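Local coordinates for mRNA-binding protein PUF3 (Saccharomyces cerevisiae, PDB 3K49) that binds mRNAs that mostly encode mitochondrial proteins, localizes them near mitochondria for translation, and promotes the deadenylation and decay of COX17 mRNA, at residues Q227-Q232 and Q245-T250; Y215-Q220 and E249-N254; E200-I205 and K238-I243. One frame throughout, in Å; residues are numbered along the deposited sequence.

In the fold
All three contacts use helix 238-252, each meeting it at a different level. Interactions 1 and 2 are buried and purely apolar across the interface: helix 222-230 packs on the middle of helix 238-252 and helix 213-218 on its C-terminal end, and the centres of the two contacts lie about 9 Å apart. Interaction 3, at the N-terminal end, is a surface contact with helix 199-207 of Pumilio repeat 5, where charged and amide side chains largely replace the hydrocarbon. Interactions 1 and 3 meet directly, since Val229 CG1 lies 4.1 Å from Met240 SD. Interaction 1 also extends to the RNA through Gln227, whereas interaction 3 stays about 14 Å from the nucleic acid at its nearest atom.

Interaction 1: residues Q227-Q232 and Q245-T250. With nucleotides of chain B.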
loop_
_atom_site.group_PDB
_atom_site.type_symbol
_atom_site.label_atom_id
_atom_site.label_comp_id
_atom_site.label_asym_id
_atom_site.label_seq_id
_atom_site.Cartn_x
_atom_site.Cartn_y
_atom_site.Cartn_z
ATOM N N GLN A 227 -10.215 5.365 2.851
ATOM C CA GLN A 227 -9.252 6.417 3.120
ATOM C C GLN A 227 -8.636 6.954 1.845
ATOM O O GLN A 227 -8.380 8.155 1.718
ATOM C CB GLN A 227 -8.169 5.899 4.048
ATOM C CG GLN A 227 -8.713 5.549 5.404
ATOM C CD GLN A 227 -7.635 5.153 6.384
ATOM O OE1 GLN A 227 -6.832 5.986 6.818
ATOM N NE2 GLN A 227 -7.627 3.881 6.762
ATOM N N TYR A 228 -8.412 6.063 0.890
ATOM C CA TYR A 228 -7.823 6.479 -0.367
ATOM C C TYR A 228 -8.799 7.359 -1.131
ATOM O O TYR A 228 -8.391 8.336 -1.737
ATOM C CB TYR A 228 -7.393 5.281 -1.230
ATOM C CG TYR A 228 -6.916 5.722 -2.592
ATOM C CD1 TYR A 228 -5.639 6.248 -2.762
ATOM C CD2 TYR A 228 -7.760 5.655 -3.697
ATOM C CE1 TYR A 228 -5.208 6.671 -3.996
ATOM C CE2 TYR A 228 -7.339 6.078 -4.937
ATOM C CZ TYR A 228 -6.063 6.590 -5.081
ATOM O OH TYR A 228 -5.629 7.015 -6.318
ATOM N N VAL A 229 -10.084 7.005 -1.114
ATOM C CA VAL A 229 -11.102 7.852 -1.737
ATOM C C VAL A 229 -11.218 9.210 -1.048
ATOM O O VAL A 229 -11.353 10.234 -1.711
ATOM C CB VAL A 229 -12.483 7.194 -1.717
ATOM C CG1 VAL A 229 -13.494 8.112 -2.371
ATOM C CG2 VAL A 229 -12.430 5.829 -2.412
ATOM N N LEU A 230 -11.151 9.212 0.281
ATOM C CA LEU A 230 -11.235 10.448 1.065
ATOM C C LEU A 230 -10.122 11.441 0.749
ATOM O O LEU A 230 -10.326 12.655 0.801
ATOM C CB LEU A 230 -11.213 10.153 2.568
ATOM C CG LEU A 230 -12.477 9.582 3.230
ATOM C CD1 LEU A 230 -12.207 9.281 4.690
ATOM C CD2 LEU A 230 -13.625 10.543 3.111
ATOM N N GLN A 231 -8.935 10.937 0.445
ATOM C CA GLN A 231 -7.800 11.831 0.295
ATOM C C GLN A 231 -7.626 12.337 -1.125
ATOM O O GLN A 231 -6.674 13.054 -1.416
ATOM C CB GLN A 231 -6.524 11.156 0.755
ATOM C CG GLN A 231 -5.808 10.431 -0.341
ATOM C CD GLN A 231 -4.495 9.877 0.140
ATOM O OE1 GLN A 231 -4.251 9.808 1.350
ATOM N NE2 GLN A 231 -3.633 9.479 -0.797
ATOM N N GLN A 232 -8.544 11.970 -2.007
ATOM C CA GLN A 232 -8.569 12.544 -3.343
ATOM C C GLN A 232 -9.004 14.007 -3.291
ATOM O O GLN A 232 -9.617 14.447 -2.321
ATOM C CB GLN A 232 -9.514 11.755 -4.237
ATOM C CG GLN A 232 -9.113 10.314 -4.401
ATOM C CD GLN A 232 -7.729 10.172 -4.989
ATOM O OE1 GLN A 232 -7.476 10.632 -6.096
ATOM N NE2 GLN A 232 -6.829 9.517 -4.258
ATOM N N GLN A 245 -18.674 12.385 -0.745
ATOM C CA GLN A 245 -19.767 12.952 0.029
ATOM C C GLN A 245 -20.532 11.880 0.836
ATOM O O GLN A 245 -20.778 12.058 2.030
ATOM C CB GLN A 245 -20.715 13.740 -0.886
ATOM C CG GLN A 245 -21.870 14.449 -0.160
ATOM C CD GLN A 245 -21.394 15.537 0.796
ATOM O OE1 GLN A 245 -20.356 16.148 0.580
ATOM N NE2 GLN A 245 -22.154 15.776 1.857
ATOM N N GLU A 246 -20.897 10.768 0.193
ATOM C CA GLU A 246 -21.579 9.665 0.891
ATOM C C GLU A 246 -20.741 9.102 2.027
ATOM O O GLU A 246 -21.267 8.520 2.969
ATOM C CB GLU A 246 -21.947 8.527 -0.073
ATOM C CG GLU A 246 -22.430 9.030 -1.432
ATOM C CD GLU A 246 -22.408 7.969 -2.521
ATOM O OE1 GLU A 246 -23.040 6.901 -2.331
ATOM O OE2 GLU A 246 -21.763 8.218 -3.568
ATOM N N ILE A 247 -19.426 9.246 1.924
ATOM C CA ILE A 247 -18.556 8.741 2.971
ATOM C C ILE A 247 -18.632 9.694 4.148
ATOM O O ILE A 247 -18.834 9.270 5.280
ATOM C CB ILE A 247 -17.107 8.572 2.497
ATOM C CG1 ILE A 247 -17.020 7.483 1.426
ATOM C CG2 ILE A 247 -16.224 8.220 3.670
ATOM C CD1 ILE A 247 -15.765 7.559 0.557
ATOM N N ILE A 248 -18.484 10.984 3.866
ATOM C CA ILE A 248 -18.658 12.016 4.872
ATOM C C ILE A 248 -20.051 11.922 5.529
ATOM O O ILE A 248 -20.193 11.910 6.759
ATOM C CB ILE A 248 -18.525 13.413 4.244
ATOM C CG1 ILE A 248 -17.143 13.601 3.610
ATOM C CG2 ILE A 248 -18.785 14.481 5.283
ATOM C CD1 ILE A 248 -15.983 13.466 4.587
ATOM N N GLU A 249 -21.086 11.865 4.700
ATOM C CA GLU A 249 -22.445 11.798 5.217
ATOM C C GLU A 249 -22.593 10.589 6.106
ATOM O O GLU A 249 -23.168 10.697 7.182
ATOM C CB GLU A 249 -23.473 11.790 4.088
ATOM C CG GLU A 249 -23.596 13.140 3.394
ATOM C CD GLU A 249 -24.230 13.039 2.010
ATOM O OE1 GLU A 249 -24.275 11.922 1.444
ATOM O OE2 GLU A 249 -24.677 14.087 1.484
ATOM N N THR A 250 -22.035 9.455 5.685
ATOM C CA THR A 250 -22.149 8.232 6.474
ATOM C C THR A 250 -21.378 8.345 7.770
ATOM O O THR A 250 -21.839 7.875 8.804
ATOM C CB THR A 250 -21.675 6.993 5.711
ATOM O OG1 THR A 250 -22.423 6.859 4.497
ATOM C CG2 THR A 250 -21.887 5.754 6.556
ATOM P P U B 5 -2.267 -1.340 16.552
ATOM O OP1 U B 5 -2.095 -2.801 16.723
ATOM O OP2 U B 5 -1.084 -0.449 16.442
ATOM O "O5'" U B 5 -3.182 -1.071 15.275
ATOM C "C5'" U B 5 -2.617 -1.033 13.977
ATOM C "C4'" U B 5 -3.564 -1.703 13.011
ATOM O "O4'" U B 5 -4.699 -0.842 12.777
ATOM C "C3'" U B 5 -3.034 -1.972 11.620
ATOM O "O3'" U B 5 -2.239 -3.158 11.638
ATOM C "C2'" U B 5 -4.337 -2.184 10.863
ATOM O "O2'" U B 5 -4.856 -3.471 11.104
ATOM C "C1'" U B 5 -5.253 -1.139 11.514
ATOM N N1 U B 5 -5.391 0.124 10.760
ATOM C C2 U B 5 -6.419 0.222 9.855
ATOM O O2 U B 5 -7.208 -0.682 9.654
ATOM N N3 U B 5 -6.493 1.420 9.183
ATOM C C4 U B 5 -5.652 2.493 9.315
ATOM O O4 U B 5 -5.817 3.479 8.605
ATOM C C5 U B 5 -4.607 2.317 10.277
ATOM C C6 U B 5 -4.516 1.168 10.952
#
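Val229 and Leu230 lean on Ile247 to join helix 222-230 to helix 238-252 in the buried interior of the Pumilio RNA-binding domain. The apolar contact uses methyl groups from both branches of Ile247. Its CD1 lies 3.7 Å from Val229 CG1, while its CG2 comes within 3.5 Å of Leu230 CD2. That same leucine methyl also reaches Ile248 CD1, at 4.0 Å, so it rests on two neighbouring isoleucines. Beyond this pair of helices, Leu230 packs on Lys270 and Ser271 of helix 264-274, and Ile247 on Ile213 of helix 213-218.

The hydrogen bonds lie outside this apolar strip. Just past the end of helix 222-230, Gln232 NE2 folds back over one face of the Tyr228 ring, offset toward its rim, and donates to Tyr228 O at 3.2 Å. At the RNA side, Gln227 has CG beside its backbone N (chi1 -65°) and an extended chain beyond, which carries the amide to U5 of chain B. There NE2 donates to the uracil O4 at 2.6 Å in a fairly straight bond (164°), and NE2 also donates to Asn223 O. A leucine here would probably leave U5 O4 and Asn223 O without this donor and weaken the reading of the base. The chemistry thus divides by face: hydrocarbon holds the helices together, and an amide N-H recognises the uracil carbonyl.

Interaction 2: residues Y215-Q220 and E249-N254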
loop_
_atom_site.group_PDB
_atom_site.type_symbol
_atom_site.label_atom_id
_atom_site.label_comp_id
_atom_site.label_asym_id
_atom_site.label_seq_id
_atom_site.Cartn_x
_atom_site.Cartn_y
_atom_site.Cartn_z
ATOM N N TYR A 215 -20.129 -1.070 5.485
ATOM C CA TYR A 215 -19.314 -2.261 5.717
ATOM C C TYR A 215 -17.845 -1.951 5.485
ATOM O O TYR A 215 -16.987 -2.339 6.282
ATOM C CB TYR A 215 -19.751 -3.432 4.839
ATOM C CG TYR A 215 -21.232 -3.677 4.865
ATOM C CD1 TYR A 215 -22.041 -3.282 3.802
ATOM C CD2 TYR A 215 -21.834 -4.285 5.962
ATOM C CE1 TYR A 215 -23.419 -3.498 3.826
ATOM C CE2 TYR A 215 -23.207 -4.506 5.997
ATOM C CZ TYR A 215 -23.993 -4.112 4.927
ATOM O OH TYR A 215 -25.350 -4.334 4.960
ATOM N N LEU A 216 -17.556 -1.253 4.391
ATOM C CA LEU A 216 -16.171 -0.904 4.047
ATOM C C LEU A 216 -15.493 -0.100 5.145
ATOM O O LEU A 216 -14.352 -0.363 5.496
ATOM C CB LEU A 216 -16.106 -0.154 2.721
ATOM C CG LEU A 216 -16.576 -0.994 1.530
ATOM C CD1 LEU A 216 -17.127 -0.118 0.415
ATOM C CD2 LEU A 216 -15.463 -1.887 1.020
ATOM N N ILE A 217 -16.199 0.871 5.708
ATOM C CA ILE A 217 -15.588 1.728 6.716
ATOM C C ILE A 217 -15.087 0.939 7.927
ATOM O O ILE A 217 -14.104 1.309 8.567
ATOM C CB ILE A 217 -16.544 2.846 7.140
ATOM C CG1 ILE A 217 -16.726 3.841 5.994
ATOM C CG2 ILE A 217 -16.057 3.543 8.411
ATOM C CD1 ILE A 217 -17.602 5.049 6.386
ATOM N N GLN A 218 -15.754 -0.165 8.231
ATOM C CA GLN A 218 -15.477 -0.876 9.467
ATOM C C GLN A 218 -14.678 -2.147 9.250
ATOM O O GLN A 218 -14.301 -2.819 10.208
ATOM C CB GLN A 218 -16.785 -1.215 10.182
ATOM C CG GLN A 218 -17.669 -0.023 10.393
ATOM C CD GLN A 218 -19.031 -0.405 10.899
ATOM O OE1 GLN A 218 -19.158 -1.034 11.948
ATOM N NE2 GLN A 218 -20.068 -0.016 10.161
ATOM N N ASP A 219 -14.441 -2.486 7.990
ATOM C CA ASP A 219 -13.604 -3.635 7.646
ATOM C C ASP A 219 -12.107 -3.365 7.829
ATOM O O ASP A 219 -11.629 -2.236 7.640
ATOM C CB ASP A 219 -13.868 -4.056 6.208
ATOM C CG ASP A 219 -13.350 -5.433 5.914
ATOM O OD1 ASP A 219 -12.598 -5.582 4.927
ATOM O OD2 ASP A 219 -13.687 -6.360 6.688
ATOM N N GLN A 220 -11.364 -4.412 8.178
ATOM C CA GLN A 220 -9.921 -4.281 8.403
ATOM C C GLN A 220 -9.092 -3.970 7.151
ATOM O O GLN A 220 -7.934 -3.555 7.265
ATOM C CB GLN A 220 -9.356 -5.522 9.073
ATOM C CG GLN A 220 -9.555 -6.779 8.265
ATOM C CD GLN A 220 -8.903 -7.983 8.905
ATOM O OE1 GLN A 220 -7.752 -7.913 9.359
ATOM N NE2 GLN A 220 -9.632 -9.099 8.948
ATOM N N GLU A 249 -21.086 11.865 4.700
ATOM C CA GLU A 249 -22.445 11.798 5.217
ATOM C C GLU A 249 -22.593 10.589 6.106
ATOM O O GLU A 249 -23.168 10.697 7.182
ATOM C CB GLU A 249 -23.473 11.790 4.088
ATOM C CG GLU A 249 -23.596 13.140 3.394
ATOM C CD GLU A 249 -24.230 13.039 2.010
ATOM O OE1 GLU A 249 -24.275 11.922 1.444
ATOM O OE2 GLU A 249 -24.677 14.087 1.484
ATOM N N THR A 250 -22.035 9.455 5.685
ATOM C CA THR A 250 -22.149 8.232 6.474
ATOM C C THR A 250 -21.378 8.345 7.770
ATOM O O THR A 250 -21.839 7.875 8.804
ATOM C CB THR A 250 -21.675 6.993 5.711
ATOM O OG1 THR A 250 -22.423 6.859 4.497
ATOM C CG2 THR A 250 -21.887 5.754 6.556
ATOM N N VAL A 251 -20.207 8.978 7.717
ATOM C CA VAL A 251 -19.414 9.189 8.924
ATOM C C VAL A 251 -20.119 10.186 9.847
ATOM O O VAL A 251 -20.088 10.050 11.074
ATOM C CB VAL A 251 -17.996 9.712 8.621
ATOM C CG1 VAL A 251 -17.237 9.930 9.920
ATOM C CG2 VAL A 251 -17.243 8.752 7.719
ATOM N N ALA A 252 -20.754 11.193 9.255
ATOM C CA ALA A 252 -21.530 12.139 10.034
ATOM C C ALA A 252 -22.614 11.411 10.848
ATOM O O ALA A 252 -22.730 11.597 12.062
ATOM C CB ALA A 252 -22.141 13.187 9.129
ATOM N N ASN A 253 -23.387 10.559 10.185
ATOM C CA ASN A 253 -24.477 9.842 10.848
ATOM C C ASN A 253 -24.027 8.890 11.969
ATOM O O ASN A 253 -24.854 8.402 12.748
ATOM C CB ASN A 253 -25.300 9.060 9.824
ATOM C CG ASN A 253 -25.925 9.951 8.773
ATOM O OD1 ASN A 253 -26.272 11.103 9.046
ATOM N ND2 ASN A 253 -26.083 9.419 7.559
ATOM N N ASN A 254 -22.726 8.630 12.061
ATOM C CA ASN A 254 -22.230 7.630 13.006
ATOM C C ASN A 254 -20.991 8.063 13.762
ATOM O O ASN A 254 -20.240 7.222 14.272
ATOM C CB ASN A 254 -21.917 6.330 12.268
ATOM C CG ASN A 254 -23.148 5.704 11.667
ATOM O OD1 ASN A 254 -23.871 4.969 12.345
ATOM N ND2 ASN A 254 -23.408 6.003 10.391
#
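With chi1 at -69° and chi2 at -176°, Ile217 places CG1 beside its backbone N and stretches CD1 out toward helix 238-252. In Val251, CG1 takes the place anti to the backbone N (chi1 179°), which leaves CG2 beside that N, where it meets Ile217 CD1 at 4.0 Å. The two side chains cross at a slant, methyl against methyl. Thr250 adds a looser touch from its CG2, 4.3 Å from the same Ile217 CD1, while its OG1 turns back along the helix to Glu246 O.

Around this point helices 255-259 and 264-274 complete the apolar surroundings: Ile217 also packs on Tyr258 and Ala264, and Val251 on Val267 and Val268. Asn254 turns its amide back on the chain, ND2 donating to Thr250 O at 2.9 Å, nearly straight and in the carbonyl plane. On the other segment, Asp219 OD1 caps Gly222 N, in the turn leading into helix 222-230.

Between these two segments the touch is made by methyl groups alone, so it rests on dispersion and shape; Ile213 adds to the same helix pair. The polar groups named here bond within or close to their own segments and not to each other across the contact.

Interaction 3: residues E200-I205 and K238-I243; sequences EDQESI and KEMVDI
Gln202 lays its amide against the end of Met240, the two side chains crossing at about a right angle, with OE1 3.3 Å from the methionine CE. The pair bridges successive repeats of the alpha-helical Pumilio solenoid: helix 199-207 lies in Pumilio 5 and the first turns of helix 238-252 in Pumilio 6. The local axes approach to 9.6 Å and run at 34° to each other, pointing broadly the same way. An extended chain brings the Gln202 amide across the gap, whereas Met240 bends at chi2 (-69°), folding its CE round to the carbonyl oxygen.

Both ends of the Gln202 amide have polar partners besides: OE1 accepts from Asn237 ND2 and NE2 donates to Gly197 O. These bonds probably fix the rotation of the amide. Asn237 OD1 in turn accepts a hydrogen bond from the backbone N of Met240, so one asparagine links the glutamine to the start of the opposing helix.

Charge gathers at the outer margin. Lys238 is extended beyond CG and brings NZ to 4.6 Å from Glu203 OE2, too long for a salt bridge but probably favourable, the more so because Glu239 OE1 lies 5.2 Å from that same oxygen. Glu239 instead makes its contact through hydrocarbon: bent at chi2, it sets CG against the backbone of the facing helix, 4.0 Å from Glu203 CA.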
loop_
_atom_site.group_PDB
_atom_site.type_symbol
_atom_site.label_atom_id
_atom_site.label_comp_id
_atom_site.label_asym_id
_atom_site.label_seq_id
_atom_site.Cartn_x
_atom_site.Cartn_y
_atom_site.Cartn_z
ATOM N N GLU A 200 -13.562 6.303 -16.356
ATOM C CA GLU A 200 -14.585 5.285 -16.539
ATOM C C GLU A 200 -14.305 4.059 -15.675
ATOM O O GLU A 200 -15.218 3.498 -15.064
ATOM C CB GLU A 200 -14.683 4.879 -18.014
ATOM C CG GLU A 200 -14.974 6.048 -18.959
ATOM C CD GLU A 200 -13.834 7.065 -19.019
ATOM O OE1 GLU A 200 -12.767 6.745 -19.604
ATOM O OE2 GLU A 200 -14.011 8.183 -18.476
ATOM N N ASP A 201 -13.044 3.643 -15.628
ATOM C CA ASP A 201 -12.649 2.539 -14.757
ATOM C C ASP A 201 -13.021 2.856 -13.316
ATOM O O ASP A 201 -13.578 2.013 -12.618
ATOM C CB ASP A 201 -11.148 2.291 -14.842
ATOM C CG ASP A 201 -10.711 1.800 -16.212
ATOM O OD1 ASP A 201 -11.500 1.059 -16.846
ATOM O OD2 ASP A 201 -9.578 2.152 -16.644
ATOM N N GLN A 202 -12.710 4.074 -12.876
ATOM C CA GLN A 202 -13.023 4.504 -11.515
ATOM C C GLN A 202 -14.523 4.467 -11.257
ATOM O O GLN A 202 -14.959 4.124 -10.165
ATOM C CB GLN A 202 -12.471 5.903 -11.241
ATOM C CG GLN A 202 -10.978 6.025 -11.470
ATOM C CD GLN A 202 -10.450 7.412 -11.183
ATOM O OE1 GLN A 202 -11.006 8.148 -10.374
ATOM N NE2 GLN A 202 -9.365 7.772 -11.840
ATOM N N GLU A 203 -15.309 4.818 -12.270
ATOM C CA GLU A 203 -16.760 4.811 -12.157
ATOM C C GLU A 203 -17.230 3.376 -11.965
ATOM O O GLU A 203 -18.008 3.085 -11.060
ATOM C CB GLU A 203 -17.396 5.467 -13.385
ATOM C CG GLU A 203 -18.909 5.570 -13.324
ATOM C CD GLU A 203 -19.500 6.229 -14.553
ATOM O OE1 GLU A 203 -18.724 6.607 -15.456
ATOM O OE2 GLU A 203 -20.739 6.366 -14.617
ATOM N N SER A 204 -16.725 2.479 -12.805
ATOM C CA SER A 204 -17.076 1.060 -12.741
ATOM C C SER A 204 -16.766 0.439 -11.381
ATOM O O SER A 204 -17.464 -0.463 -10.916
ATOM C CB SER A 204 -16.355 0.291 -13.844
ATOM O OG SER A 204 -16.410 -1.105 -13.603
ATOM N N ILE A 205 -15.718 0.932 -10.739
ATOM C CA ILE A 205 -15.299 0.400 -9.449
ATOM C C ILE A 205 -16.108 0.981 -8.291
ATOM O O ILE A 205 -16.469 0.273 -7.356
ATOM C CB ILE A 205 -13.807 0.715 -9.188
ATOM C CG1 ILE A 205 -12.899 -0.206 -10.013
ATOM C CG2 ILE A 205 -13.486 0.634 -7.696
ATOM C CD1 ILE A 205 -11.463 0.114 -9.871
ATOM N N LYS A 238 -16.500 13.137 -11.540
ATOM C CA LYS A 238 -17.814 13.353 -10.951
ATOM C C LYS A 238 -18.178 12.259 -9.946
ATOM O O LYS A 238 -18.982 12.475 -9.032
ATOM C CB LYS A 238 -18.873 13.406 -12.055
ATOM C CG LYS A 238 -19.000 12.102 -12.839
ATOM C CD LYS A 238 -20.143 12.149 -13.845
ATOM C CE LYS A 238 -20.282 10.819 -14.577
ATOM N NZ LYS A 238 -21.430 10.817 -15.528
ATOM N N GLU A 239 -17.591 11.080 -10.125
ATOM C CA GLU A 239 -17.932 9.923 -9.303
ATOM C C GLU A 239 -17.220 9.975 -7.952
ATOM O O GLU A 239 -17.808 9.651 -6.912
ATOM C CB GLU A 239 -17.595 8.626 -10.038
ATOM C CG GLU A 239 -17.986 7.366 -9.285
ATOM C CD GLU A 239 -19.485 7.233 -9.112
ATOM O OE1 GLU A 239 -20.228 8.017 -9.739
ATOM O OE2 GLU A 239 -19.920 6.343 -8.350
ATOM N N MET A 240 -15.962 10.404 -7.964
ATOM C CA MET A 240 -15.211 10.576 -6.724
ATOM C C MET A 240 -15.908 11.567 -5.795
ATOM O O MET A 240 -16.174 11.261 -4.626
ATOM C CB MET A 240 -13.786 11.043 -7.011
ATOM C CG MET A 240 -12.866 9.949 -7.525
ATOM S SD MET A 240 -12.478 8.693 -6.284
ATOM C CE MET A 240 -11.138 7.806 -7.096
ATOM N N VAL A 241 -16.214 12.749 -6.325
ATOM C CA VAL A 241 -16.879 13.789 -5.551
ATOM C C VAL A 241 -18.149 13.270 -4.847
ATOM O O VAL A 241 -18.329 13.454 -3.639
ATOM C CB VAL A 241 -17.216 15.014 -6.434
ATOM C CG1 VAL A 241 -18.015 16.053 -5.644
ATOM C CG2 VAL A 241 -15.948 15.619 -6.997
ATOM N N ASP A 242 -19.027 12.620 -5.602
ATOM C CA ASP A 242 -20.243 12.065 -5.023
ATOM C C ASP A 242 -19.949 11.008 -3.953
ATOM O O ASP A 242 -20.551 11.029 -2.877
ATOM C CB ASP A 242 -21.120 11.451 -6.111
ATOM C CG ASP A 242 -21.736 12.491 -7.023
ATOM O OD1 ASP A 242 -21.721 13.686 -6.658
ATOM O OD2 ASP A 242 -22.234 12.115 -8.105
ATOM N N ILE A 243 -19.034 10.083 -4.240
ATOM C CA ILE A 243 -18.712 9.027 -3.283
ATOM C C ILE A 243 -18.044 9.608 -2.043
ATOM O O ILE A 243 -18.275 9.145 -0.927
ATOM C CB ILE A 243 -17.794 7.960 -3.902
ATOM C CG1 ILE A 243 -18.441 7.363 -5.153
ATOM C CG2 ILE A 243 -17.474 6.873 -2.886
ATOM C CD1 ILE A 243 -19.771 6.693 -4.891
#